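Local structure of arginine kinase (Cydia pomonella granulosis virus, 6VVG) at residues Glu183-Glu188 with Glu227-Leu232; Asn140-Glu145 with Trp196-Val201; Thr177-Pro182 with Ala203-Ser208. The protein is the viral protein kinase PK-1, which binds adenosine monophosphate in its nucleotide pocket and probably phosphorylates proteins on serine or threonine. All blocks are in the same frame, centred on the assembly; numbering follows the deposited sequence.

Contact 1 of 3, residues Glu183-Glu188 with Glu227-Leu232; sequences EKIRHE and EPKDML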
loop_
_atom_site.group_PDB
_atom_site.type_symbol
_atom_site.label_atom_id
_atom_site.label_comp_id
_atom_site.label_asym_id
_atom_site.label_seq_id
_atom_site.Cartn_x
_atom_site.Cartn_y
_atom_site.Cartn_z
ATOM N N GLU A 183 12.993 14.524 -11.692
ATOM C CA GLU A 183 12.072 14.838 -10.605
ATOM C C GLU A 183 12.426 14.070 -9.338
ATOM O O GLU A 183 12.332 14.616 -8.231
ATOM C CB GLU A 183 10.642 14.527 -11.044
ATOM C CG GLU A 183 10.098 15.447 -12.139
ATOM C CD GLU A 183 10.785 15.251 -13.479
ATOM O OE1 GLU A 183 11.122 14.096 -13.816
ATOM O OE2 GLU A 183 10.995 16.254 -14.194
ATOM N N LYS A 184 12.823 12.802 -9.469
ATOM C CA LYS A 184 13.222 12.050 -8.284
ATOM C C LYS A 184 14.507 12.610 -7.692
ATOM O O LYS A 184 14.663 12.660 -6.465
ATOM C CB LYS A 184 13.392 10.565 -8.612
ATOM C CG LYS A 184 13.672 9.709 -7.374
ATOM C CD LYS A 184 13.550 8.215 -7.655
ATOM C CE LYS A 184 13.946 7.397 -6.427
ATOM N NZ LYS A 184 13.504 5.978 -6.516
ATOM N N ILE A 185 15.444 13.031 -8.548
ATOM C CA ILE A 185 16.654 13.683 -8.057
ATOM C C ILE A 185 16.289 14.897 -7.215
ATOM O O ILE A 185 16.919 15.171 -6.186
ATOM C CB ILE A 185 17.573 14.069 -9.232
ATOM C CG1 ILE A 185 18.129 12.814 -9.910
ATOM C CG2 ILE A 185 18.706 14.962 -8.746
ATOM C CD1 ILE A 185 18.671 13.054 -11.307
ATOM N N ARG A 186 15.257 15.635 -7.628
ATOM C CA ARG A 186 14.834 16.854 -6.953
ATOM C C ARG A 186 13.825 16.588 -5.839
ATOM O O ARG A 186 13.155 17.522 -5.381
ATOM C CB ARG A 186 14.253 17.839 -7.973
ATOM C CG ARG A 186 15.250 18.273 -9.045
ATOM C CD ARG A 186 14.759 19.466 -9.859
ATOM N NE ARG A 186 13.475 19.215 -10.507
ATOM C CZ ARG A 186 13.332 18.874 -11.783
ATOM N NH1 ARG A 186 14.396 18.739 -12.563
ATOM N NH2 ARG A 186 12.122 18.668 -12.283
ATOM N N HIS A 187 13.711 15.339 -5.391
ATOM C CA HIS A 187 12.858 14.972 -4.260
ATOM C C HIS A 187 11.408 15.409 -4.466
ATOM O O HIS A 187 10.739 15.854 -3.531
ATOM C CB HIS A 187 13.400 15.547 -2.946
ATOM C CG HIS A 187 14.685 14.928 -2.492
ATOM N ND1 HIS A 187 14.756 13.659 -1.957
ATOM C CD2 HIS A 187 15.951 15.409 -2.487
ATOM C CE1 HIS A 187 16.011 13.383 -1.648
ATOM N NE2 HIS A 187 16.756 14.428 -1.961
ATOM N N GLU A 188 10.909 15.284 -5.692
ATOM C CA GLU A 188 9.478 15.411 -5.911
ATOM C C GLU A 188 8.761 14.178 -5.366
ATOM O O GLU A 188 9.362 13.121 -5.157
ATOM C CB GLU A 188 9.168 15.589 -7.397
ATOM C CG GLU A 188 9.655 16.900 -7.986
ATOM C CD GLU A 188 9.008 17.218 -9.327
ATOM O OE1 GLU A 188 7.977 16.602 -9.668
ATOM O OE2 GLU A 188 9.541 18.083 -10.047
ATOM N N GLU A 227 26.297 10.147 -7.490
ATOM C CA GLU A 227 25.249 10.653 -6.624
ATOM C C GLU A 227 24.120 11.261 -7.445
ATOM O O GLU A 227 24.334 11.700 -8.580
ATOM C CB GLU A 227 25.797 11.711 -5.660
ATOM C CG GLU A 227 26.785 11.168 -4.637
ATOM C CD GLU A 227 26.158 10.158 -3.688
ATOM O OE1 GLU A 227 24.943 9.893 -3.806
ATOM O OE2 GLU A 227 26.881 9.631 -2.816
ATOM N N PRO A 228 22.904 11.299 -6.892
ATOM C CA PRO A 228 21.771 11.832 -7.673
ATOM C C PRO A 228 22.051 13.154 -8.381
ATOM O O PRO A 228 21.695 13.313 -9.558
ATOM C CB PRO A 228 20.671 11.972 -6.607
ATOM C CG PRO A 228 20.941 10.805 -5.663
ATOM C CD PRO A 228 22.473 10.728 -5.595
ATOM N N LYS A 229 22.646 14.126 -7.687
ATOM C CA LYS A 229 22.871 15.429 -8.295
ATOM C C LYS A 229 23.946 15.381 -9.373
ATOM O O LYS A 229 23.979 16.263 -10.236
ATOM C CB LYS A 229 23.238 16.448 -7.215
ATOM C CG LYS A 229 22.042 16.931 -6.400
ATOM C CD LYS A 229 21.094 17.768 -7.248
ATOM C CE LYS A 229 19.769 18.015 -6.531
ATOM N NZ LYS A 229 19.908 18.954 -5.374
ATOM N N ASP A 230 24.818 14.370 -9.349
ATOM C CA ASP A 230 25.777 14.189 -10.434
ATOM C C ASP A 230 25.100 13.786 -11.737
ATOM O O ASP A 230 25.696 13.943 -12.809
ATOM C CB ASP A 230 26.814 13.130 -10.058
ATOM C CG ASP A 230 27.672 13.541 -8.879
ATOM O OD1 ASP A 230 28.118 14.705 -8.843
ATOM O OD2 ASP A 230 27.903 12.693 -7.991
ATOM N N MET A 231 23.876 13.258 -11.672
ATOM C CA MET A 231 23.186 12.860 -12.893
ATOM C C MET A 231 22.692 14.069 -13.675
ATOM O O MET A 231 22.612 14.016 -14.908
ATOM C CB MET A 231 22.006 11.944 -12.565
ATOM C CG MET A 231 22.371 10.618 -11.923
ATOM S SD MET A 231 23.613 9.676 -12.825
ATOM C CE MET A 231 22.843 9.502 -14.435
ATOM N N LEU A 232 22.363 15.160 -12.984
ATOM C CA LEU A 232 21.732 16.295 -13.669
ATOM C C LEU A 232 22.598 16.853 -14.773
ATOM O O LEU A 232 22.081 17.036 -15.902
ATOM C CB LEU A 232 21.381 17.380 -12.647
ATOM C CG LEU A 232 20.089 17.161 -11.864
ATOM C CD1 LEU A 232 19.761 18.404 -11.026
ATOM C CD2 LEU A 232 18.910 16.823 -12.765
#
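Ile-185 drives its branched side chain against helix 228-235, seated as a knob among Pro-228, Lys-229, Met-231 and Leu-232. Its CB points toward that helix from the last turn of helix 182-185, and the two branches then divide the work. CG1 lies beside the backbone N (chi1 -67°) and passes Pro-228 O at 3.6 Å. Its terminal CD1 reaches deeper, to within 3.7 Å of Met-231 CB and 4.0 Å of Leu-232 CD2; the Ile-185 and Met-231 side chains cross at about a right angle. CG2, on the other branch, is 4.2 Å from Pro-228 CB and 3.9 Å from Lys-229 CE; the lysine chain, bent at chi2 and chi4, brings CD and CE against CG2. Pro-228 O, met by CG1, CG2 and CD1 of Ile-185, also accepts Met-231 N in a 3.0 Å backbone bond.

Just beyond the knob the short helix stops in a Schellman motif: Glu-188 N bonds Glu-183 O, His-187 N bonds Lys-184 O, and His-187 takes positive phi. There Arg-186 NH2 forms salt bridges with Glu-183 OE2 and Glu-188 OE2, both weak as hydrogen bonds. Glu-183 closes the Ser-Pro-Glu version of the kinase APE motif, and its OE1 meets Arg-264 in the salt bridge familiar from this family. No hydrogen bond or salt bridge spans 183-188 and 227-232; the two helices adhere through van der Waals contact and burial of apolar surface, and the charged groups of Glu-183, Lys-184 and Arg-186 take no part in it.

Contact 2 of 3, residues Asn140-Glu145 with Trp196-Val201; sequences NDVKLE and WWAVGV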
loop_
_atom_site.group_PDB
_atom_site.type_symbol
_atom_site.label_atom_id
_atom_site.label_comp_id
_atom_site.label_asym_id
_atom_site.label_seq_id
_atom_site.Cartn_x
_atom_site.Cartn_y
_atom_site.Cartn_z
ATOM N N ASN A 140 8.863 1.976 -9.073
ATOM C CA ASN A 140 9.926 2.787 -8.491
ATOM C C ASN A 140 11.297 2.120 -8.502
ATOM O O ASN A 140 12.235 2.689 -7.936
ATOM C CB ASN A 140 9.592 3.196 -7.045
ATOM C CG ASN A 140 10.570 4.209 -6.469
ATOM O OD1 ASN A 140 10.954 5.178 -7.128
ATOM N ND2 ASN A 140 10.974 3.989 -5.224
ATOM N N ASP A 141 11.455 0.933 -9.083
ATOM C CA ASP A 141 12.804 0.428 -9.344
ATOM C C ASP A 141 12.852 -0.298 -10.702
ATOM O O ASP A 141 13.383 -1.405 -10.813
ATOM C CB ASP A 141 13.280 -0.494 -8.211
ATOM C CG ASP A 141 14.788 -0.573 -8.163
ATOM O OD1 ASP A 141 15.470 0.354 -8.646
ATOM O OD2 ASP A 141 15.321 -1.547 -7.651
ATOM N N VAL A 142 12.131 0.208 -11.699
ATOM C CA VAL A 142 12.175 -0.366 -13.042
ATOM C C VAL A 142 13.600 -0.288 -13.579
ATOM O O VAL A 142 14.195 0.794 -13.634
ATOM C CB VAL A 142 11.207 0.377 -13.968
ATOM C CG1 VAL A 142 11.290 -0.158 -15.380
ATOM C CG2 VAL A 142 9.788 0.308 -13.414
ATOM N N LYS A 143 14.147 -1.432 -13.979
ATOM C CA LYS A 143 15.462 -1.498 -14.600
ATOM C C LYS A 143 15.607 -2.866 -15.250
ATOM O O LYS A 143 14.800 -3.772 -15.024
ATOM C CB LYS A 143 16.579 -1.250 -13.584
ATOM C CG LYS A 143 16.476 -2.072 -12.308
ATOM C CD LYS A 143 17.706 -1.857 -11.428
ATOM C CE LYS A 143 17.480 -2.378 -10.016
ATOM N NZ LYS A 143 18.760 -2.524 -9.264
ATOM N N LEU A 144 16.664 -3.007 -16.050
ATOM C CA LEU A 144 16.875 -4.236 -16.807
ATOM C C LEU A 144 16.809 -5.466 -15.909
ATOM O O LEU A 144 16.177 -6.470 -16.252
ATOM C CB LEU A 144 18.226 -4.178 -17.519
ATOM C CG LEU A 144 18.483 -2.983 -18.436
ATOM C CD1 LEU A 144 19.937 -2.905 -18.861
ATOM C CD2 LEU A 144 17.570 -3.093 -19.647
ATOM N N GLU A 145 17.464 -5.403 -14.751
ATOM C CA GLU A 145 17.569 -6.567 -13.882
ATOM C C GLU A 145 16.233 -6.967 -13.265
ATOM O O GLU A 145 16.107 -8.092 -12.769
ATOM C CB GLU A 145 18.596 -6.283 -12.785
ATOM C CG GLU A 145 20.009 -6.005 -13.301
ATOM C CD GLU A 145 20.214 -4.564 -13.752
ATOM O OE1 GLU A 145 19.222 -3.811 -13.830
ATOM O OE2 GLU A 145 21.370 -4.186 -14.038
ATOM N N TRP A 196 8.105 6.084 -15.772
ATOM C CA TRP A 196 8.207 6.301 -17.211
ATOM C C TRP A 196 9.626 6.679 -17.612
ATOM O O TRP A 196 10.113 6.250 -18.664
ATOM C CB TRP A 196 7.206 7.369 -17.652
ATOM C CG TRP A 196 5.781 6.935 -17.447
ATOM C CD1 TRP A 196 4.750 7.694 -16.974
ATOM C CD2 TRP A 196 5.235 5.632 -17.698
ATOM N NE1 TRP A 196 3.598 6.946 -16.924
ATOM C CE2 TRP A 196 3.870 5.677 -17.361
ATOM C CE3 TRP A 196 5.769 4.432 -18.182
ATOM C CZ2 TRP A 196 3.033 4.571 -17.490
ATOM C CZ3 TRP A 196 4.938 3.336 -18.306
ATOM C CH2 TRP A 196 3.584 3.413 -17.964
ATOM N N TRP A 197 10.307 7.480 -16.790
ATOM C CA TRP A 197 11.702 7.808 -17.075
ATOM C C TRP A 197 12.560 6.549 -17.089
ATOM O O TRP A 197 13.371 6.343 -18.000
ATOM C CB TRP A 197 12.232 8.805 -16.043
ATOM C CG TRP A 197 13.670 9.174 -16.239
ATOM C CD1 TRP A 197 14.760 8.507 -15.761
ATOM C CD2 TRP A 197 14.174 10.306 -16.957
ATOM N NE1 TRP A 197 15.913 9.150 -16.141
ATOM C CE2 TRP A 197 15.581 10.258 -16.877
ATOM C CE3 TRP A 197 13.575 11.352 -17.662
ATOM C CZ2 TRP A 197 16.394 11.218 -17.472
ATOM C CZ3 TRP A 197 14.384 12.304 -18.253
ATOM C CH2 TRP A 197 15.779 12.231 -18.153
ATOM N N ALA A 198 12.391 5.690 -16.082
ATOM C CA ALA A 198 13.132 4.433 -16.052
ATOM C C ALA A 198 12.803 3.577 -17.268
ATOM O O ALA A 198 13.688 2.924 -17.833
ATOM C CB ALA A 198 12.827 3.674 -14.760
ATOM N N VAL A 199 11.534 3.558 -17.682
ATOM C CA VAL A 199 11.179 2.863 -18.915
ATOM C C VAL A 199 11.978 3.427 -20.081
ATOM O O VAL A 199 12.471 2.683 -20.938
ATOM C CB VAL A 199 9.664 2.958 -19.174
ATOM C CG1 VAL A 199 9.349 2.506 -20.596
ATOM C CG2 VAL A 199 8.895 2.131 -18.158
ATOM N N GLY A 200 12.118 4.752 -20.132
ATOM C CA GLY A 200 12.914 5.361 -21.182
ATOM C C GLY A 200 14.349 4.874 -21.182
ATOM O O GLY A 200 14.920 4.593 -22.238
ATOM N N VAL A 201 14.956 4.768 -19.999
ATOM C CA VAL A 201 16.323 4.263 -19.930
ATOM C C VAL A 201 16.375 2.815 -20.403
ATOM O O VAL A 201 17.264 2.428 -21.173
ATOM C CB VAL A 201 16.883 4.410 -18.504
ATOM C CG1 VAL A 201 18.288 3.815 -18.426
ATOM C CG2 VAL A 201 16.888 5.870 -18.076
#
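Val-142 carries CG1 opposite its backbone N (chi1 177°), while Val-199, with chi1 168°, has its CG2 beside the backbone N; these rotations bring the two methyls to 4.3 Å, although the CB of Val-199 itself points away from the loop. Beside this pair lies Ala-198, whose CB is directed at the loop. It rests against the branch carbon, 3.8 Å from Val-142 CB, and CG1 of Val-142 passes it at 4.2 Å. Ala-198 CB also meets the loop backbone, 3.4 Å from Val-142 O. With so short a residue on the helix, the main chains come close, Val-142 CA lying 5.7 Å from Ala-198 CA. The contact is small, wholly buried and apolar.

The sequence His-Asn-Asp-Val-Lys-Leu-Glu-Asn that includes 140-145 is the catalytic loop of a protein kinase, in the HxDxKxxN pattern. Val-142 presses one side of it on the helix, whereas the CB atoms of Asn-140 and Asp-141 point away from that helix. The backbone N of Asn-140 bonds Asp-195 OD1, the αF aspartate that in protein kinases commonly holds the catalytic-loop backbone, so a polar tie from helix 192-208 lies close to the valine packing. Lys-143 NZ bonds Thr-176 OG1 and makes a long salt bridge, 3.9 Å, to Asp-141 OD2.

The loop runs from strand 137-138 to strand 147-148, laid across the middle of helix 192-208. Helix 115-133 completes the apolar wall: Leu-129 touches both Val-142 and Val-199, and Leu-125 adds to the packing on Val-199.

Contact 3 of 3, residues Thr177-Pro182 with Ala203-Ser208; sequences TVYFSP and AYEILS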
loop_
_atom_site.group_PDB
_atom_site.type_symbol
_atom_site.label_atom_id
_atom_site.label_comp_id
_atom_site.label_asym_id
_atom_site.label_seq_id
_atom_site.Cartn_x
_atom_site.Cartn_y
_atom_site.Cartn_z
ATOM N N THR A 177 20.552 4.878 -8.649
ATOM C CA THR A 177 20.722 6.287 -8.978
ATOM C C THR A 177 20.658 6.534 -10.479
ATOM O O THR A 177 20.065 7.521 -10.925
ATOM C CB THR A 177 22.055 6.779 -8.412
ATOM O OG1 THR A 177 22.108 6.507 -7.005
ATOM C CG2 THR A 177 22.245 8.266 -8.657
ATOM N N VAL A 178 21.248 5.647 -11.277
ATOM C CA VAL A 178 21.415 5.933 -12.698
ATOM C C VAL A 178 20.103 5.773 -13.455
ATOM O O VAL A 178 20.041 6.020 -14.666
ATOM C CB VAL A 178 22.508 5.049 -13.327
ATOM C CG1 VAL A 178 23.885 5.422 -12.784
ATOM C CG2 VAL A 178 22.217 3.572 -13.082
ATOM N N TYR A 179 19.049 5.358 -12.760
ATOM C CA TYR A 179 17.709 5.345 -13.329
ATOM C C TYR A 179 16.839 6.469 -12.783
ATOM O O TYR A 179 15.650 6.532 -13.116
ATOM C CB TYR A 179 17.028 3.992 -13.073
ATOM C CG TYR A 179 17.517 2.851 -13.950
ATOM C CD1 TYR A 179 18.601 2.072 -13.566
ATOM C CD2 TYR A 179 16.885 2.546 -15.150
ATOM C CE1 TYR A 179 19.049 1.026 -14.355
ATOM C CE2 TYR A 179 17.329 1.504 -15.949
ATOM C CZ TYR A 179 18.411 0.745 -15.544
ATOM O OH TYR A 179 18.855 -0.294 -16.331
ATOM N N PHE A 180 17.397 7.359 -11.960
ATOM C CA PHE A 180 16.608 8.413 -11.333
ATOM C C PHE A 180 16.184 9.457 -12.361
ATOM O O PHE A 180 17.019 9.982 -13.101
ATOM C CB PHE A 180 17.408 9.112 -10.231
ATOM C CG PHE A 180 17.518 8.346 -8.942
ATOM C CD1 PHE A 180 17.153 7.017 -8.856
ATOM C CD2 PHE A 180 18.015 8.973 -7.808
ATOM C CE1 PHE A 180 17.272 6.326 -7.661
ATOM C CE2 PHE A 180 18.137 8.288 -6.614
ATOM C CZ PHE A 180 17.766 6.963 -6.541
ATOM N N SER A 181 14.894 9.793 -12.378
ATOM C CA SER A 181 14.410 10.885 -13.207
ATOM C C SER A 181 14.835 12.230 -12.623
ATOM O O SER A 181 15.168 12.325 -11.438
ATOM C CB SER A 181 12.891 10.838 -13.315
ATOM O OG SER A 181 12.288 11.274 -12.106
ATOM N N PRO A 182 14.827 13.293 -13.437
ATOM C CA PRO A 182 15.117 14.627 -12.876
ATOM C C PRO A 182 14.260 14.938 -11.661
ATOM O O PRO A 182 14.740 15.532 -10.688
ATOM C CB PRO A 182 14.816 15.579 -14.045
ATOM C CG PRO A 182 15.005 14.730 -15.284
ATOM C CD PRO A 182 14.534 13.341 -14.884
ATOM N N ALA A 203 14.361 1.368 -22.481
ATOM C CA ALA A 203 14.149 1.342 -23.925
ATOM C C ALA A 203 15.427 1.708 -24.665
ATOM O O ALA A 203 15.804 1.057 -25.646
ATOM C CB ALA A 203 13.007 2.290 -24.300
ATOM N N TYR A 204 16.115 2.753 -24.203
ATOM C CA TYR A 204 17.384 3.114 -24.822
ATOM C C TYR A 204 18.383 1.968 -24.727
ATOM O O TYR A 204 19.131 1.702 -25.674
ATOM C CB TYR A 204 17.959 4.371 -24.171
ATOM C CG TYR A 204 19.077 4.991 -24.980
ATOM C CD1 TYR A 204 20.359 4.445 -24.974
ATOM C CD2 TYR A 204 18.847 6.108 -25.768
ATOM C CE1 TYR A 204 21.376 5.003 -25.728
ATOM C CE2 TYR A 204 19.860 6.675 -26.517
ATOM C CZ TYR A 204 21.119 6.120 -26.494
ATOM O OH TYR A 204 22.126 6.687 -27.242
ATOM N N GLU A 205 18.400 1.272 -23.591
ATOM C CA GLU A 205 19.405 0.240 -23.369
ATOM C C GLU A 205 19.156 -0.975 -24.254
ATOM O O GLU A 205 20.089 -1.500 -24.871
ATOM C CB GLU A 205 19.426 -0.152 -21.893
ATOM C CG GLU A 205 20.045 0.921 -21.009
ATOM C CD GLU A 205 20.047 0.559 -19.542
ATOM O OE1 GLU A 205 18.974 0.187 -19.020
ATOM O OE2 GLU A 205 21.122 0.652 -18.911
ATOM N N ILE A 206 17.908 -1.442 -24.337
ATOM C CA ILE A 206 17.671 -2.622 -25.164
ATOM C C ILE A 206 17.800 -2.282 -26.643
ATOM O O ILE A 206 18.234 -3.120 -27.442
ATOM C CB ILE A 206 16.310 -3.274 -24.863
ATOM C CG1 ILE A 206 15.158 -2.289 -25.047
ATOM C CG2 ILE A 206 16.306 -3.864 -23.462
ATOM C CD1 ILE A 206 13.789 -2.949 -24.907
ATOM N N LEU A 207 17.427 -1.063 -27.040
ATOM C CA LEU A 207 17.525 -0.694 -28.449
ATOM C C LEU A 207 18.976 -0.526 -28.876
ATOM O O LEU A 207 19.364 -0.966 -29.966
ATOM C CB LEU A 207 16.743 0.594 -28.712
ATOM C CG LEU A 207 15.225 0.460 -28.827
ATOM C CD1 LEU A 207 14.558 1.830 -28.753
ATOM C CD2 LEU A 207 14.845 -0.258 -30.111
ATOM N N SER A 208 19.796 0.098 -28.030
ATOM C CA SER A 208 21.175 0.418 -28.379
ATOM C C SER A 208 22.197 -0.525 -27.764
ATOM O O SER A 208 23.324 -0.601 -28.264
ATOM C CB SER A 208 21.511 1.849 -27.941
ATOM O OG SER A 208 21.698 1.914 -26.534
#
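Tyr-179 ends a 3-10 turn whose backbone stands well clear of helix 192-208, its CA 11.4 Å from that of Glu-205, and the gap is spanned by two long side chains coming from opposite directions. Glu-205 is extended beyond CG, with chi2 179°, which carries its carboxylate out to the phenol. Tyr-179 OH and Glu-205 OE1 approach to 2.7 Å in a weak hydrogen bond. Ring and carboxylate planes are 70° apart; OE1 lies obliquely to the ring, 3.6 Å from Tyr-179 CZ, and Glu-205 OE2 is more distant, 3.6 Å from the hydroxyl.

In kinase terms 177-182 is the P+1 loop of the activation segment, running into the Ser-Pro-Glu form of the APE motif, and 203-208 ends the αF helix. A tyrosine of this loop joined to a glutamate of αF recurs in relatives such as protein kinase A. The hydroxyl also receives a weak bond from Leu-144 N, bringing the catalytic loop into the same cluster.

Elsewhere in the loop the Phe-180 ring folds back over Thr-177, whose CA sits 3.5 Å above the ring centre, and Ser-181 OG caps Lys-184 N at the start of helix 182-185. At the end of αF, Ser-208 N and OG grip Tyr-204 O from opposite faces of the carbonyl, OG at 2.7 Å.

In the fold
Contacts 2 and 3 share helix 192-208, their centres 6 Å apart; Trp-197 CD1 lies 3.4 Å from Tyr-179 O, and Lys-143 CB 3.3 Å from Tyr-179 CZ. Contact 1 is more peripheral, its centre 15 Å from that of contact 2 and 14 Å from that of contact 3. A probable hydrogen bond, Lys-184 NZ to Asn-140 OD1 at 2.7 Å, joins it to the catalytic loop, and Ile-185 CG1 packs on Phe-180 CB at 3.8 Å. The bound AMP touches Glu-145 of contact 2, whereas the side chains of Val-142 and Tyr-179 each lie about 12 Å from it. Contact 1 is away from the nucleotide pocket.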